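PDB 4ATF: beta-agarase B from Zobellia galactanivorans, which hydrolyses the beta-1,4-linkages of agarose at random positions along the chain, with retention of anomeric configuration and the tetramer as predominant product. Local coordinates for residues A[111-116]-A[128-133]; A[255-260]-A[297-302]. The protein carries 1 engineered substitution. All blocks are in the same frame, centred on the assembly; numbering follows the deposited sequence. Where two conformers were deposited one is given.

Contact 1 (A[111-116]-A[128-133]); sequences VYIEAR and VWLLSA. With GAL (beta-D-galactopyranose), chain E; AAL (3,6-anhydro-alpha-L-galactopyranose), chain B.
I113 and L130 reach toward each other tip to tip, the CD1 methyl of I113 ending 3.9 Å from CD2 of L130 and almost as near to its CD1. The isoleucine was modelled in two conformers, so the meeting holds for one and is less certain for the other. L130 carries its CG anti to the carbonyl carbon (chi1 -54°), which sends the isobutyl fork across the gap so that both of its methyls lie against the CD1 methyl of I113. Further along, the pair is smaller: CB of A115 lies 4.2 Å from CG2 of V128, and the backbones come closer together there. No hydrogen bond crosses; the two strands belong to facing layers of the beta-sandwich (jelly roll) of GH16 enzymes, and their inward side chains form part of its buried apolar filling. What points the other way differs on each side. On 111-116, E114 receives the Y112 hydroxyl at OE2 on the anti side of the carboxylate, tilted 34° out of its plane, 2.6 Å from OH to OE2, while R200 and R300 pair with the same carboxylate. On 128-133, W129 and L131 face the glycan. W129 lays one indole face under the galactose, whose C5 stands 3.7 Å above the ring plane over its centre; the six-ring end also approaches the anhydrogalactose, CH2 to O5 3.5 Å. A serine in place of W129 would probably leave the galactose without its flat apolar floor and let the sugar shift in the cleft. L131 adds its CD1 at 3.9 Å from C6 of the anhydrogalactose, the sugar that R173 also binds. The side chain of L130, on the other face of the strand, lies about 6 Å from that of E138, the probable catalytic nucleophile.

Contact 2 (A[255-260]-A[297-302]); sequences MDIIIN and DWIRIY. With NA (sodium ion), chain I.
I257 and I259 meet I299 and I301 in a purely apolar contact between the two facing layers of the GH16 sandwich, deep in the buried core. The strand segments run nearly antiparallel, at 165°, and their axes approach no closer than 11.2 Å, a spacing bridged by side chains alone. I257 and I299 share the larger part of the contact, I257 through two different branches. CD1 of I257 meets CD1 of I301 tip to tip at 3.6 Å, a snug fit beside which the second torsion of I301 (chi2 143°) departs from a staggered value. CG2 of I257 instead lies alongside I299, the two side chains sliding past each other in opposite directions, with CD1 of I299 3.7 Å away. I299 is extended, its CG1 anti to the backbone N (chi1 -175°), and this long reach also brings its CD1 to 4.3 Å from CD1 of I259. One methyl therefore serves two partners on the opposite strand. The outward residues of 297-302 are polar or aromatic. D297 and W298 together face R116 in a classic beta bulge, and D297 grips the sodium ion twice, by its backbone O at 2.3 Å and by OD1 at 2.4 Å. A water, N37, E39 and G81 supply further ligands, and OD2 of D297 turns to R116 in a salt bridge. R300 NH1 gives only a weak bond to the Y302 hydroxyl. In the opposite layer, D256 is held by R106 and H60. Charge and metal thus stay away from the isoleucine interface, so the two layers probably cohere here by dispersion and exclusion of water, while their alignment is set by the fit of the methyls together with the hydrogen bonds inside each layer.

From the N terminus, the chain passes along 111-116 and, after only 11 residues, returns on 128-133 in the facing layer, closing contact 1 as a short loop. It then builds much of the active-site region before 255-260, and 36 residues later 297-302 closes contact 2. The two loops follow in series, neither nested nor crossed. In space they merge: 128-133 neighbours 255-260 in one layer, where W129 O probably accepts a hydrogen bond from I258 N, and 111-116 neighbours 297-302 in the other, where Y112 O probably does so from Y302 N. Both contacts thus join the glycan-binding layer to the layer bordering the sodium site.

Contact 1 (A[111-116]-A[128-133])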
loop_
_atom_site.group_PDB
_atom_site.type_symbol
_atom_site.label_atom_id
_atom_site.label_comp_id
_atom_site.label_asym_id
_atom_site.label_seq_id
_atom_site.Cartn_x
_atom_site.Cartn_y
_atom_site.Cartn_z
ATOM N N VAL A 111 -4.325 -10.111 -12.493
ATOM C CA VAL A 111 -5.058 -10.159 -11.217
ATOM C C VAL A 111 -5.597 -8.743 -10.897
ATOM O O VAL A 111 -4.911 -7.731 -11.138
ATOM C CB VAL A 111 -4.176 -10.658 -10.021
ATOM C CG1 VAL A 111 -2.913 -9.720 -9.769
ATOM C CG2 VAL A 111 -5.008 -10.971 -8.757
ATOM N N TYR A 112 -6.815 -8.675 -10.397
ATOM C CA TYR A 112 -7.429 -7.396 -9.999
ATOM C C TYR A 112 -7.538 -7.486 -8.474
ATOM O O TYR A 112 -8.135 -8.459 -7.972
ATOM C CB TYR A 112 -8.886 -7.266 -10.562
ATOM C CG TYR A 112 -9.491 -5.933 -10.133
ATOM C CD1 TYR A 112 -8.943 -4.746 -10.629
ATOM C CD2 TYR A 112 -10.518 -5.858 -9.185
ATOM C CE1 TYR A 112 -9.410 -3.466 -10.198
ATOM C CE2 TYR A 112 -11.028 -4.565 -8.748
ATOM C CZ TYR A 112 -10.434 -3.381 -9.261
ATOM O OH TYR A 112 -10.822 -2.126 -8.871
ATOM N N ILE A 113 -7.020 -6.476 -7.767
ATOM C CA ILE A 113 -7.079 -6.439 -6.307
ATOM C C ILE A 113 -7.593 -5.092 -5.868
ATOM O O ILE A 113 -7.128 -4.084 -6.379
ATOM C CB ILE A 113 -5.678 -6.669 -5.718
ATOM C CG1 ILE A 113 -5.137 -8.041 -6.146
ATOM C CG2 ILE A 113 -5.699 -6.522 -4.187
ATOM C CD1 ILE A 113 -3.616 -8.233 -5.779
ATOM N N GLU A 114 -8.551 -5.089 -4.935
ATOM C CA GLU A 114 -9.220 -3.886 -4.500
ATOM C C GLU A 114 -9.514 -3.935 -3.008
ATOM O O GLU A 114 -10.130 -4.903 -2.468
ATOM C CB GLU A 114 -10.525 -3.740 -5.298
ATOM C CG GLU A 114 -11.254 -2.398 -5.112
ATOM C CD GLU A 114 -12.580 -2.370 -5.899
ATOM O OE1 GLU A 114 -13.593 -2.874 -5.374
ATOM O OE2 GLU A 114 -12.621 -1.828 -7.032
ATOM N N ALA A 115 -9.112 -2.877 -2.324
ATOM C CA ALA A 115 -9.379 -2.736 -0.892
ATOM C C ALA A 115 -10.374 -1.630 -0.667
ATOM O O ALA A 115 -10.224 -0.575 -1.273
ATOM C CB ALA A 115 -8.102 -2.348 -0.188
ATOM N N ARG A 116 -11.377 -1.861 0.193
ATOM C CA ARG A 116 -12.223 -0.790 0.636
ATOM C C ARG A 116 -11.658 -0.305 2.009
ATOM O O ARG A 116 -11.643 -1.066 3.012
ATOM C CB ARG A 116 -13.694 -1.253 0.716
ATOM C CG ARG A 116 -14.663 -0.168 1.307
ATOM C CD ARG A 116 -16.130 -0.591 1.260
ATOM N NE ARG A 116 -17.021 0.617 1.416
ATOM C CZ ARG A 116 -17.560 1.013 2.555
ATOM N NH1 ARG A 116 -17.354 0.308 3.677
ATOM N NH2 ARG A 116 -18.326 2.106 2.599
ATOM N N VAL A 128 -1.681 -0.032 1.239
ATOM C CA VAL A 128 -1.995 -1.378 0.779
ATOM C C VAL A 128 -1.116 -1.556 -0.451
ATOM O O VAL A 128 -1.227 -0.790 -1.425
ATOM C CB VAL A 128 -3.489 -1.498 0.339
ATOM C CG1 VAL A 128 -3.805 -2.889 -0.247
ATOM C CG2 VAL A 128 -4.427 -1.197 1.535
ATOM N N TRP A 129 -0.264 -2.582 -0.451
ATOM C CA TRP A 129 0.736 -2.724 -1.514
ATOM C C TRP A 129 1.117 -4.174 -1.789
ATOM O O TRP A 129 0.724 -5.093 -0.988
ATOM C CB TRP A 129 1.950 -1.807 -1.221
ATOM C CG TRP A 129 2.613 -1.920 0.106
ATOM C CD1 TRP A 129 2.048 -1.756 1.369
ATOM C CD2 TRP A 129 4.000 -2.206 0.318
ATOM N NE1 TRP A 129 3.027 -1.910 2.333
ATOM C CE2 TRP A 129 4.234 -2.174 1.713
ATOM C CE3 TRP A 129 5.094 -2.441 -0.569
ATOM C CZ2 TRP A 129 5.507 -2.412 2.269
ATOM C CZ3 TRP A 129 6.380 -2.650 -0.017
ATOM C CH2 TRP A 129 6.569 -2.640 1.408
ATOM N N LEU A 130 1.852 -4.416 -2.897
ATOM C CA LEU A 130 2.283 -5.774 -3.313
ATOM C C LEU A 130 3.796 -5.736 -3.396
ATOM O O LEU A 130 4.368 -4.727 -3.909
ATOM C CB LEU A 130 1.764 -6.134 -4.724
ATOM C CG LEU A 130 0.235 -5.970 -4.858
ATOM C CD1 LEU A 130 -0.136 -6.299 -6.342
ATOM C CD2 LEU A 130 -0.550 -6.864 -3.857
ATOM N N LEU A 131 4.476 -6.786 -2.934
ATOM C CA LEU A 131 5.994 -6.734 -2.921
ATOM C C LEU A 131 6.497 -8.140 -3.235
ATOM O O LEU A 131 6.047 -9.093 -2.571
ATOM C CB LEU A 131 6.514 -6.300 -1.531
ATOM C CG LEU A 131 8.026 -6.214 -1.358
ATOM C CD1 LEU A 131 8.509 -5.089 -2.284
ATOM C CD2 LEU A 131 8.356 -5.878 0.126
ATOM N N SER A 132 7.394 -8.306 -4.234
ATOM C CA SER A 132 7.939 -9.631 -4.512
ATOM C C SER A 132 8.774 -10.174 -3.322
ATOM O O SER A 132 9.280 -9.399 -2.505
ATOM C CB SER A 132 8.794 -9.607 -5.826
ATOM O OG SER A 132 9.953 -8.762 -5.623
ATOM N N ALA A 133 8.927 -11.512 -3.268
ATOM C CA ALA A 133 9.629 -12.145 -2.161
ATOM C C ALA A 133 11.085 -11.588 -2.021
ATOM O O ALA A 133 11.632 -11.451 -0.886
ATOM C CB ALA A 133 9.610 -13.712 -2.357
HETATM C C1 GAL E . 6.389 2.211 -1.321
HETATM C C2 GAL E . 7.820 1.989 -0.854
HETATM C C3 GAL E . 8.041 0.828 0.121
HETATM C C4 GAL E . 7.079 1.065 1.301
HETATM C C5 GAL E . 5.640 1.292 0.751
HETATM C C6 GAL E . 4.571 1.428 1.850
HETATM O O2 GAL E . 8.516 1.678 -2.026
HETATM O O3 GAL E . 9.422 0.940 0.508
HETATM O O4 GAL E . 7.503 2.229 1.961
HETATM O O5 GAL E . 5.515 2.347 -0.213
HETATM O O6 GAL E . 3.337 1.543 1.138
HETATM C C1 AAL B . 10.250 -0.181 0.132
HETATM C C2 AAL B . 11.728 0.203 0.438
HETATM C C3 AAL B . 12.565 -1.116 0.512
HETATM C C4 AAL B . 12.069 -2.159 1.445
HETATM C C5 AAL B . 10.717 -2.478 0.850
HETATM C C6 AAL B . 11.173 -2.754 -0.611
HETATM O O2 AAL B . 11.789 0.892 1.685
HETATM O O3 AAL B . 12.347 -1.885 -0.730
HETATM O O4 AAL B . 12.814 -3.324 1.655
HETATM O O5 AAL B . 9.773 -1.373 0.890
#

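Contact 2 (A[255-260]-A[297-302])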
loop_
_atom_site.group_PDB
_atom_site.type_symbol
_atom_site.label_atom_id
_atom_site.label_comp_id
_atom_site.label_asym_id
_atom_site.label_seq_id
_atom_site.Cartn_x
_atom_site.Cartn_y
_atom_site.Cartn_z
ATOM N N MET A 255 3.770 -11.841 -5.894
ATOM C CA MET A 255 3.968 -10.815 -4.843
ATOM C C MET A 255 3.090 -11.129 -3.618
ATOM O O MET A 255 1.995 -11.693 -3.762
ATOM C CB MET A 255 3.607 -9.416 -5.368
ATOM C CG MET A 255 4.567 -8.928 -6.470
ATOM S SD MET A 255 4.250 -7.228 -6.906
ATOM C CE MET A 255 5.294 -7.074 -8.398
ATOM N N ASP A 256 3.626 -10.790 -2.430
ATOM C CA ASP A 256 2.909 -10.752 -1.174
ATOM C C ASP A 256 1.992 -9.493 -1.137
ATOM O O ASP A 256 2.341 -8.432 -1.664
ATOM C CB ASP A 256 3.931 -10.559 -0.005
ATOM C CG ASP A 256 4.850 -11.793 0.223
ATOM O OD1 ASP A 256 4.493 -12.958 -0.113
ATOM O OD2 ASP A 256 5.958 -11.598 0.786
ATOM N N ILE A 257 0.836 -9.592 -0.484
ATOM C CA ILE A 257 -0.014 -8.439 -0.279
ATOM C C ILE A 257 0.349 -7.922 1.099
ATOM O O ILE A 257 0.433 -8.712 2.049
ATOM C CB ILE A 257 -1.505 -8.855 -0.302
ATOM C CG1 ILE A 257 -1.884 -9.530 -1.644
ATOM C CG2 ILE A 257 -2.403 -7.611 0.075
ATOM C CD1 ILE A 257 -3.347 -10.145 -1.594
ATOM N N ILE A 258 0.628 -6.633 1.231
ATOM C CA ILE A 258 1.051 -6.079 2.548
ATOM C C ILE A 258 0.065 -4.926 2.865
ATOM O O ILE A 258 -0.264 -4.134 1.963
ATOM C CB ILE A 258 2.523 -5.545 2.483
ATOM C CG1 ILE A 258 3.469 -6.687 1.996
ATOM C CG2 ILE A 258 2.947 -4.876 3.800
ATOM C CD1 ILE A 258 4.964 -6.296 1.956
ATOM N N ILE A 259 -0.433 -4.872 4.128
ATOM C CA ILE A 259 -1.272 -3.761 4.597
ATOM C C ILE A 259 -0.572 -3.197 5.843
ATOM O O ILE A 259 -0.327 -3.953 6.785
ATOM C CB ILE A 259 -2.718 -4.260 4.931
ATOM C CG1 ILE A 259 -3.317 -4.939 3.688
ATOM C CG2 ILE A 259 -3.574 -3.040 5.482
ATOM C CD1 ILE A 259 -4.769 -5.478 3.852
ATOM N N ASN A 260 -0.284 -1.891 5.897
ATOM C CA ASN A 260 0.413 -1.341 7.030
ATOM C C ASN A 260 0.208 0.136 7.131
ATOM O O ASN A 260 -0.523 0.738 6.323
ATOM C CB ASN A 260 1.947 -1.725 7.029
ATOM C CG ASN A 260 2.794 -0.936 5.992
ATOM O OD1 ASN A 260 2.482 0.180 5.634
ATOM N ND2 ASN A 260 3.906 -1.529 5.554
ATOM N N ASP A 297 -12.116 -2.348 5.456
ATOM C CA ASP A 297 -13.372 -3.114 5.522
ATOM C C ASP A 297 -13.187 -4.472 4.802
ATOM O O ASP A 297 -13.611 -5.522 5.311
ATOM C CB ASP A 297 -14.506 -2.272 4.876
ATOM C CG ASP A 297 -15.890 -2.926 4.985
ATOM O OD1 ASP A 297 -16.044 -3.915 5.729
ATOM O OD2 ASP A 297 -16.838 -2.446 4.309
ATOM N N TRP A 298 -12.537 -4.459 3.639
ATOM C CA TRP A 298 -12.266 -5.724 2.909
ATOM C C TRP A 298 -11.223 -5.555 1.829
ATOM O O TRP A 298 -10.879 -4.427 1.431
ATOM C CB TRP A 298 -13.568 -6.360 2.315
ATOM C CG TRP A 298 -14.582 -5.404 1.575
ATOM C CD1 TRP A 298 -15.851 -4.978 2.019
ATOM C CD2 TRP A 298 -14.426 -4.863 0.246
ATOM N NE1 TRP A 298 -16.471 -4.200 1.009
ATOM C CE2 TRP A 298 -15.619 -4.116 -0.067
ATOM C CE3 TRP A 298 -13.391 -4.923 -0.704
ATOM C CZ2 TRP A 298 -15.789 -3.450 -1.309
ATOM C CZ3 TRP A 298 -13.548 -4.243 -1.925
ATOM C CH2 TRP A 298 -14.750 -3.518 -2.213
ATOM N N ILE A 299 -10.702 -6.681 1.372
ATOM C CA ILE A 299 -9.793 -6.724 0.267
ATOM C C ILE A 299 -10.217 -7.911 -0.600
ATOM O O ILE A 299 -10.379 -9.053 -0.091
ATOM C CB ILE A 299 -8.299 -6.752 0.706
ATOM C CG1 ILE A 299 -7.372 -6.679 -0.567
ATOM C CG2 ILE A 299 -8.020 -7.957 1.611
ATOM C CD1 ILE A 299 -5.910 -6.350 -0.187
ATOM N N ARG A 300 -10.503 -7.633 -1.877
ATOM C CA ARG A 300 -11.059 -8.656 -2.741
ATOM C C ARG A 300 -10.109 -8.793 -3.932
ATOM O O ARG A 300 -9.502 -7.801 -4.394
ATOM C CB ARG A 300 -12.510 -8.307 -3.137
ATOM C CG ARG A 300 -12.672 -7.057 -4.081
ATOM C CD ARG A 300 -14.206 -6.714 -4.111
ATOM N NE ARG A 300 -14.437 -5.619 -5.079
ATOM C CZ ARG A 300 -15.298 -5.695 -6.111
ATOM N NH1 ARG A 300 -16.100 -6.768 -6.303
ATOM N NH2 ARG A 300 -15.432 -4.644 -6.939
ATOM N N ILE A 301 -9.975 -10.023 -4.404
ATOM C CA ILE A 301 -8.975 -10.413 -5.376
ATOM C C ILE A 301 -9.681 -11.292 -6.439
ATOM O O ILE A 301 -10.391 -12.245 -6.088
ATOM C CB ILE A 301 -7.872 -11.277 -4.698
ATOM C CG1 ILE A 301 -7.097 -10.429 -3.644
ATOM C CG2 ILE A 301 -6.974 -11.874 -5.777
ATOM C CD1 ILE A 301 -6.658 -11.208 -2.334
ATOM N N TYR A 302 -9.518 -10.950 -7.723
ATOM C CA TYR A 302 -10.182 -11.697 -8.813
ATOM C C TYR A 302 -9.176 -12.040 -9.904
ATOM O O TYR A 302 -8.230 -11.272 -10.163
ATOM C CB TYR A 302 -11.312 -10.863 -9.463
ATOM C CG TYR A 302 -12.458 -10.579 -8.560
ATOM C CD1 TYR A 302 -12.386 -9.556 -7.589
ATOM C CD2 TYR A 302 -13.631 -11.329 -8.663
ATOM C CE1 TYR A 302 -13.443 -9.308 -6.739
ATOM C CE2 TYR A 302 -14.736 -11.078 -7.796
ATOM C CZ TYR A 302 -14.617 -10.048 -6.864
ATOM O OH TYR A 302 -15.695 -9.790 -6.025
HETATM NA NA NA I . -15.477 -6.029 6.635
HETATM O O HOH W 1 -17.639 -6.624 5.788
#